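Local coordinates for uncharacterized protein YhfS (Escherichia coli, PDB 4J8L) that is of uncharacterised function but carries pyridoxal 5'-phosphate covalently on a lysine and may act as a cysteine synthase-like enzyme, at residues 116-119 / 125-128; 151-156 / 167-172. All blocks are in the same frame, centred on the assembly; numbering follows the deposited sequence.

Contact 1. Residues 116-119 / 125-128; sequences ITVD and ALKQ
Val-118 spreads its two methyl groups over the first two residues of the 125-128 segment, and each branch finds a different partner. The meeting is apolar. CG1 comes up to Leu-126, where CD1 is 3.7 Å from Val-118 CG1. The two side chains cross at about a right angle. CG2 instead settles against Ala-125, with Val-118 CG2 4.0 Å from Ala-125 CB.

The fork is set by the first torsion of Val-118. At chi1 66° CG1 occupies the crowded position between the backbone N and the carbonyl carbon, while CG2 stands opposite the N; both branches are thereby presented to the helix. In Leu-126, CG lies anti to the backbone N (chi1 172°), and chi2 of 60° then turns CD1 to the valine. Ala-125 offers only its small CB, and the backbone can therefore come close: Val-118 CG2 is 3.6 Å from Ala-125 O and 3.7 Å from Ala-125 C.

No hydrogen bond links the two segments. Among the polar groups nearby, Asp-119 OD1 accepts from Asn-121 N, and Ala-125 N is bonded to Asp-122 OD1 in the turn leading into the helix. Val-118 also touches Val-129 one turn further on, and Leu-126 reaches across to Leu-94 of the neighbouring strand.

Strand 114-118 is an outermost strand of the seven-stranded mixed sheet, and helix 123-133 folds back over it after a short turn. This beta-alpha half of a beta-alpha-beta crossover, packed through valine and leucine side chains, is consistent with the large domain of fold type I pyridoxal phosphate enzymes.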
ATOM      1  N   ILE A 116     -13.617  17.431   4.886  1.00 30.16           N
ATOM      2  CA  ILE A 116     -14.821  17.050   5.608  1.00 28.36           C
ATOM      3  C   ILE A 116     -14.530  15.690   6.220  1.00 31.34           C
ATOM      4  O   ILE A 116     -14.172  14.751   5.513  1.00 29.62           O
ATOM      5  CB  ILE A 116     -16.025  16.914   4.668  1.00 31.14           C
ATOM      6  CG1 ILE A 116     -16.296  18.233   3.945  1.00 38.49           C
ATOM      7  CG2 ILE A 116     -17.251  16.448   5.433  1.00 28.71           C
ATOM      8  CD1 ILE A 116     -17.376  18.127   2.883  1.00 41.32           C
ATOM      9  N   THR A 117     -14.682  15.587   7.532  1.00 31.10           N
ATOM     10  CA  THR A 117     -14.263  14.394   8.249  1.00 29.43           C
ATOM     11  C   THR A 117     -15.466  13.636   8.807  1.00 32.60           C
ATOM     12  O   THR A 117     -16.415  14.243   9.295  1.00 32.50           O
ATOM     13  CB  THR A 117     -13.325  14.780   9.402  1.00 35.56           C
ATOM     14  OG1 THR A 117     -12.153  15.410   8.869  1.00 35.89           O
ATOM     15  CG2 THR A 117     -12.912  13.571  10.185  1.00 35.38           C
ATOM     16  N   VAL A 118     -15.419  12.310   8.724  1.00 29.32           N
ATOM     17  CA  VAL A 118     -16.440  11.459   9.325  1.00 29.53           C
ATOM     18  C   VAL A 118     -15.823  10.094   9.637  1.00 29.48           C
ATOM     19  O   VAL A 118     -14.855   9.682   8.996  1.00 26.56           O
ATOM     20  CB  VAL A 118     -17.669  11.301   8.394  1.00 27.98           C
ATOM     21  CG1 VAL A 118     -17.283  10.544   7.129  1.00 29.48           C
ATOM     22  CG2 VAL A 118     -18.818  10.602   9.122  1.00 29.18           C
ATOM     23  N   ASP A 119     -16.365   9.405  10.636  1.00 29.16           N
ATOM     24  CA  ASP A 119     -15.875   8.079  11.010  1.00 27.97           C
ATOM     25  C   ASP A 119     -16.360   7.030  10.002  1.00 26.67           C
ATOM     26  O   ASP A 119     -17.532   6.667  10.010  1.00 29.78           O
ATOM     27  CB  ASP A 119     -16.391   7.734  12.413  1.00 29.28           C
ATOM     28  CG  ASP A 119     -15.673   6.550  13.038  1.00 32.78           C
ATOM     29  OD1 ASP A 119     -14.892   5.881  12.339  1.00 33.67           O
ATOM     30  OD2 ASP A 119     -15.905   6.286  14.240  1.00 34.80           O
ATOM     31  N   ALA A 125     -23.326   7.352   9.868  1.00 40.24           N
ATOM     32  CA  ALA A 125     -22.774   8.699   9.963  1.00 39.66           C
ATOM     33  C   ALA A 125     -22.146   9.110   8.632  1.00 35.47           C
ATOM     34  O   ALA A 125     -22.318  10.244   8.180  1.00 36.36           O
ATOM     35  CB  ALA A 125     -21.754   8.782  11.088  1.00 40.01           C
ATOM     36  N   LEU A 126     -21.424   8.180   8.009  1.00 32.94           N
ATOM     37  CA  LEU A 126     -20.837   8.418   6.695  1.00 30.90           C
ATOM     38  C   LEU A 126     -21.907   8.896   5.717  1.00 34.53           C
ATOM     39  O   LEU A 126     -21.742   9.917   5.049  1.00 33.79           O
ATOM     40  CB  LEU A 126     -20.176   7.146   6.159  1.00 29.83           C
ATOM     41  CG  LEU A 126     -19.682   7.183   4.713  1.00 33.99           C
ATOM     42  CD1 LEU A 126     -18.638   8.271   4.535  1.00 37.77           C
ATOM     43  CD2 LEU A 126     -19.113   5.824   4.297  1.00 35.07           C
ATOM     44  N   LYS A 127     -23.010   8.158   5.655  1.00 40.44           N
ATOM     45  CA  LYS A 127     -24.096   8.483   4.739  1.00 38.93           C
ATOM     46  C   LYS A 127     -24.736   9.834   5.058  1.00 38.51           C
ATOM     47  O   LYS A 127     -25.045  10.610   4.152  1.00 40.42           O
ATOM     48  CB  LYS A 127     -25.141   7.363   4.725  1.00 39.75           C
ATOM     49  CG  LYS A 127     -26.382   7.677   3.906  1.00 48.89           C
ATOM     50  CD  LYS A 127     -27.306   6.473   3.795  1.00 51.72           C
ATOM     51  CE  LYS A 127     -28.746   6.912   3.545  1.00 54.92           C
ATOM     52  NZ  LYS A 127     -28.861   7.877   2.412  1.00 52.35           N
ATOM     53  N   GLN A 128     -24.927  10.121   6.344  1.00 36.25           N
ATOM     54  CA  GLN A 128     -25.529  11.390   6.745  1.00 40.84           C
ATOM     55  C   GLN A 128     -24.627  12.567   6.394  1.00 40.59           C
ATOM     56  O   GLN A 128     -25.088  13.565   5.847  1.00 40.33           O
ATOM     57  CB  GLN A 128     -25.852  11.406   8.240  1.00 40.44           C
ATOM     58  CG  GLN A 128     -26.414  12.745   8.718  1.00 50.09           C
ATOM     59  CD  GLN A 128     -26.883  12.705  10.156  1.00 64.20           C
ATOM     60  OE1 GLN A 128     -27.235  11.647  10.677  1.00 70.75           O
ATOM     61  NE2 GLN A 128     -26.893  13.865  10.809  1.00 67.23           N
TER

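Contact 2. Residues 151-156 / 167-172; sequences YVLADV and ALTDDN
Leu-153 leans from the first turn of helix 153-162 onto Thr-169 of strand 167-170, and methyl meets methyl: Leu-153 CD1 lies 4.0 Å from Thr-169 CG2, the side chains crossing obliquely. With CG extended away from its N (chi1 -177°), the leucine also brings its other methyl to the strand end, where Leu-153 CD2 is 4.3 Å from Asp-171 OD1. Both approaches are van der Waals contacts. Val-140 and His-142 adjoin the same leucine from the neighbouring strand and its following loop.

No hydrogen bond crosses between the two segments; several lie within the 167-172 segment. Thr-169 divides its two branches by chemistry: CG2 serves the leucine, while OG1 donates to Asp-171 OD2 over 2.7 Å, arriving on the syn side and 26° out of the carboxylate plane. The preceding aspartate is used differently. Asn-172 ND2 approaches Asp-170 OD1 at 2.8 Å from above the carboxylate plane, and Asn-172 N adds a weak bond of 3.3 Å to that Asp-170 OD1. On the helix side Val-152 is the N-cap residue, and Val-156 N bonds to Val-152 O at 3.2 Å.

A valine in place of Thr-169 lacks the hydroxyl and would probably leave Asp-171 OD2 less firmly held, with Ser-190 OG still bonded to it.

The carboxylate of Asp-171 is buried, and its oxygens are met by several partners: Ser-190 OG joins Thr-169 at OD2, while His-142 ND1 and Gly-182 N bond to OD1. The chemistry thus implies a buried carboxylate gripped at both oxygens, its orientation fixed by neighbouring polar groups, with Leu-153 supplying only apolar packing beside it.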
ATOM      1  N   TYR A 151     -13.478  -0.909   9.235  1.00 26.99           N
ATOM      2  CA  TYR A 151     -14.396  -0.807   8.112  1.00 25.69           C
ATOM      3  C   TYR A 151     -14.021  -1.696   6.932  1.00 26.79           C
ATOM      4  O   TYR A 151     -12.844  -1.985   6.701  1.00 23.95           O
ATOM      5  CB  TYR A 151     -14.594   0.645   7.679  1.00 24.33           C
ATOM      6  CG  TYR A 151     -13.382   1.383   7.130  1.00 23.94           C
ATOM      7  CD1 TYR A 151     -12.701   2.308   7.910  1.00 22.96           C
ATOM      8  CD2 TYR A 151     -12.963   1.206   5.816  1.00 22.69           C
ATOM      9  CE1 TYR A 151     -11.630   3.017   7.412  1.00 22.49           C
ATOM     10  CE2 TYR A 151     -11.882   1.912   5.305  1.00 22.33           C
ATOM     11  CZ  TYR A 151     -11.223   2.818   6.110  1.00 21.83           C
ATOM     12  OH  TYR A 151     -10.154   3.534   5.617  1.00 21.43           O
ATOM     13  N   VAL A 152     -15.046  -2.147   6.214  1.00 26.13           N
ATOM     14  CA  VAL A 152     -14.864  -2.928   4.996  1.00 22.79           C
ATOM     15  C   VAL A 152     -14.775  -1.967   3.824  1.00 22.92           C
ATOM     16  O   VAL A 152     -15.704  -1.190   3.588  1.00 24.76           O
ATOM     17  CB  VAL A 152     -16.047  -3.890   4.781  1.00 25.54           C
ATOM     18  CG1 VAL A 152     -15.913  -4.608   3.442  1.00 27.61           C
ATOM     19  CG2 VAL A 152     -16.133  -4.882   5.930  1.00 29.72           C
ATOM     20  N   LEU A 153     -13.653  -2.005   3.107  1.00 22.03           N
ATOM     21  CA  LEU A 153     -13.405  -1.082   2.002  1.00 22.13           C
ATOM     22  C   LEU A 153     -14.579  -1.006   1.028  1.00 23.50           C
ATOM     23  O   LEU A 153     -15.072   0.086   0.722  1.00 22.94           O
ATOM     24  CB  LEU A 153     -12.131  -1.475   1.251  1.00 20.45           C
ATOM     25  CG  LEU A 153     -11.713  -0.550   0.102  1.00 19.75           C
ATOM     26  CD1 LEU A 153     -11.534   0.882   0.595  1.00 22.24           C
ATOM     27  CD2 LEU A 153     -10.437  -1.041  -0.564  1.00 22.57           C
ATOM     28  N   ALA A 154     -15.037  -2.168   0.566  1.00 21.58           N
ATOM     29  CA  ALA A 154     -16.107  -2.237  -0.431  1.00 23.02           C
ATOM     30  C   ALA A 154     -17.397  -1.570   0.044  1.00 23.94           C
ATOM     31  O   ALA A 154     -18.121  -0.965  -0.750  1.00 28.23           O
ATOM     32  CB  ALA A 154     -16.367  -3.685  -0.826  1.00 23.10           C
ATOM     33  N   ASP A 155     -17.679  -1.674   1.339  1.00 24.36           N
ATOM     34  CA  ASP A 155     -18.908  -1.109   1.887  1.00 27.13           C
ATOM     35  C   ASP A 155     -18.841   0.410   1.985  1.00 29.99           C
ATOM     36  O   ASP A 155     -19.834   1.103   1.741  1.00 26.43           O
ATOM     37  CB  ASP A 155     -19.236  -1.731   3.245  1.00 31.48           C
ATOM     38  CG  ASP A 155     -19.541  -3.212   3.141  1.00 34.76           C
ATOM     39  OD1 ASP A 155     -19.807  -3.690   2.015  1.00 37.78           O
ATOM     40  OD2 ASP A 155     -19.516  -3.899   4.178  1.00 36.40           O
ATOM     41  N   VAL A 156     -17.671   0.931   2.333  1.00 26.29           N
ATOM     42  CA  VAL A 156     -17.483   2.373   2.360  1.00 26.91           C
ATOM     43  C   VAL A 156     -17.609   2.924   0.942  1.00 25.24           C
ATOM     44  O   VAL A 156     -18.274   3.940   0.710  1.00 24.54           O
ATOM     45  CB  VAL A 156     -16.114   2.745   2.954  1.00 27.64           C
ATOM     46  CG1 VAL A 156     -15.821   4.224   2.754  1.00 24.28           C
ATOM     47  CG2 VAL A 156     -16.069   2.380   4.435  1.00 24.03           C
ATOM     48  N   ALA A 167     -14.711   8.521  -5.692  1.00 20.20           N
ATOM     49  CA  ALA A 167     -13.841   8.031  -4.635  1.00 19.72           C
ATOM     50  C   ALA A 167     -12.499   7.542  -5.159  1.00 20.18           C
ATOM     51  O   ALA A 167     -12.429   6.805  -6.146  1.00 19.53           O
ATOM     52  CB  ALA A 167     -14.529   6.929  -3.844  1.00 25.67           C
ATOM     53  N   LEU A 168     -11.440   7.963  -4.477  1.00 16.53           N
ATOM     54  CA  LEU A 168     -10.095   7.472  -4.751  1.00 17.01           C
ATOM     55  C   LEU A 168      -9.637   6.619  -3.583  1.00 18.93           C
ATOM     56  O   LEU A 168      -9.843   6.986  -2.429  1.00 18.49           O
ATOM     57  CB  LEU A 168      -9.144   8.655  -4.913  1.00 19.21           C
ATOM     58  CG  LEU A 168      -7.654   8.382  -5.117  1.00 15.85           C
ATOM     59  CD1 LEU A 168      -7.082   9.472  -5.998  1.00 20.25           C
ATOM     60  CD2 LEU A 168      -6.893   8.325  -3.783  1.00 16.81           C
ATOM     61  N   THR A 169      -9.001   5.486  -3.870  1.00 14.65           N
ATOM     62  CA  THR A 169      -8.406   4.708  -2.797  1.00 16.53           C
ATOM     63  C   THR A 169      -6.886   4.775  -2.814  1.00 17.24           C
ATOM     64  O   THR A 169      -6.247   4.768  -3.869  1.00 18.62           O
ATOM     65  CB  THR A 169      -8.852   3.234  -2.814  1.00 17.22           C
ATOM     66  OG1 THR A 169      -8.613   2.675  -4.113  1.00 17.82           O
ATOM     67  CG2 THR A 169     -10.334   3.124  -2.469  1.00 16.66           C
ATOM     68  N   ASP A 170      -6.330   4.844  -1.611  1.00 15.55           N
ATOM     69  CA  ASP A 170      -4.901   4.746  -1.362  1.00 14.46           C
ATOM     70  C   ASP A 170      -4.674   3.288  -0.989  1.00 13.87           C
ATOM     71  O   ASP A 170      -4.974   2.871   0.124  1.00 17.92           O
ATOM     72  CB  ASP A 170      -4.564   5.678  -0.187  1.00 14.01           C
ATOM     73  CG  ASP A 170      -3.119   5.556   0.298  1.00 15.26           C
ATOM     74  OD1 ASP A 170      -2.392   4.627  -0.108  1.00 15.74           O
ATOM     75  OD2 ASP A 170      -2.716   6.397   1.125  1.00 15.17           O
ATOM     76  N   ASP A 171      -4.139   2.511  -1.925  1.00 15.41           N
ATOM     77  CA  ASP A 171      -4.048   1.059  -1.765  1.00 15.26           C
ATOM     78  C   ASP A 171      -2.650   0.587  -1.382  1.00 15.77           C
ATOM     79  O   ASP A 171      -2.376  -0.617  -1.417  1.00 16.73           O
ATOM     80  CB  ASP A 171      -4.483   0.350  -3.060  1.00 14.83           C
ATOM     81  CG  ASP A 171      -5.961   0.542  -3.363  1.00 19.64           C
ATOM     82  OD1 ASP A 171      -6.785  -0.136  -2.722  1.00 16.93           O
ATOM     83  OD2 ASP A 171      -6.295   1.367  -4.246  1.00 17.01           O
ATOM     84  N   ASN A 172      -1.768   1.521  -1.029  1.00 16.48           N
ATOM     85  CA  ASN A 172      -0.403   1.146  -0.660  1.00 14.65           C
ATOM     86  C   ASN A 172      -0.340   0.100   0.434  1.00 15.69           C
ATOM     87  O   ASN A 172      -1.052   0.202   1.437  1.00 18.10           O
ATOM     88  CB  ASN A 172       0.417   2.368  -0.257  1.00 15.00           C
ATOM     89  CG  ASN A 172       0.716   3.250  -1.439  1.00 16.72           C
ATOM     90  OD1 ASN A 172       1.548   2.900  -2.276  1.00 15.40           O
ATOM     91  ND2 ASN A 172       0.012   4.378  -1.543  1.00 17.90           N
TER

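In the fold
From the N terminus the chain reaches contact 1 first, where helix 123-133 turns back on strand 114-118 and closes a loop of five residues. It then runs through strand 137-141 before contact 2 joins helix 153-162 to strand 167-170 and closes a longer loop of ten. The two loops follow in series, neither enclosing nor crossing the other. Their centres are 14 Å apart, and the helices meet directly where Leu-126 CD2 packs on Val-156 CG1 at 4.0 Å. Both contacts seat a helix on the same mixed sheet, contact 1 at its outermost strand and contact 2 nearer its middle, within the domain that bears the cofactor on Lys-196.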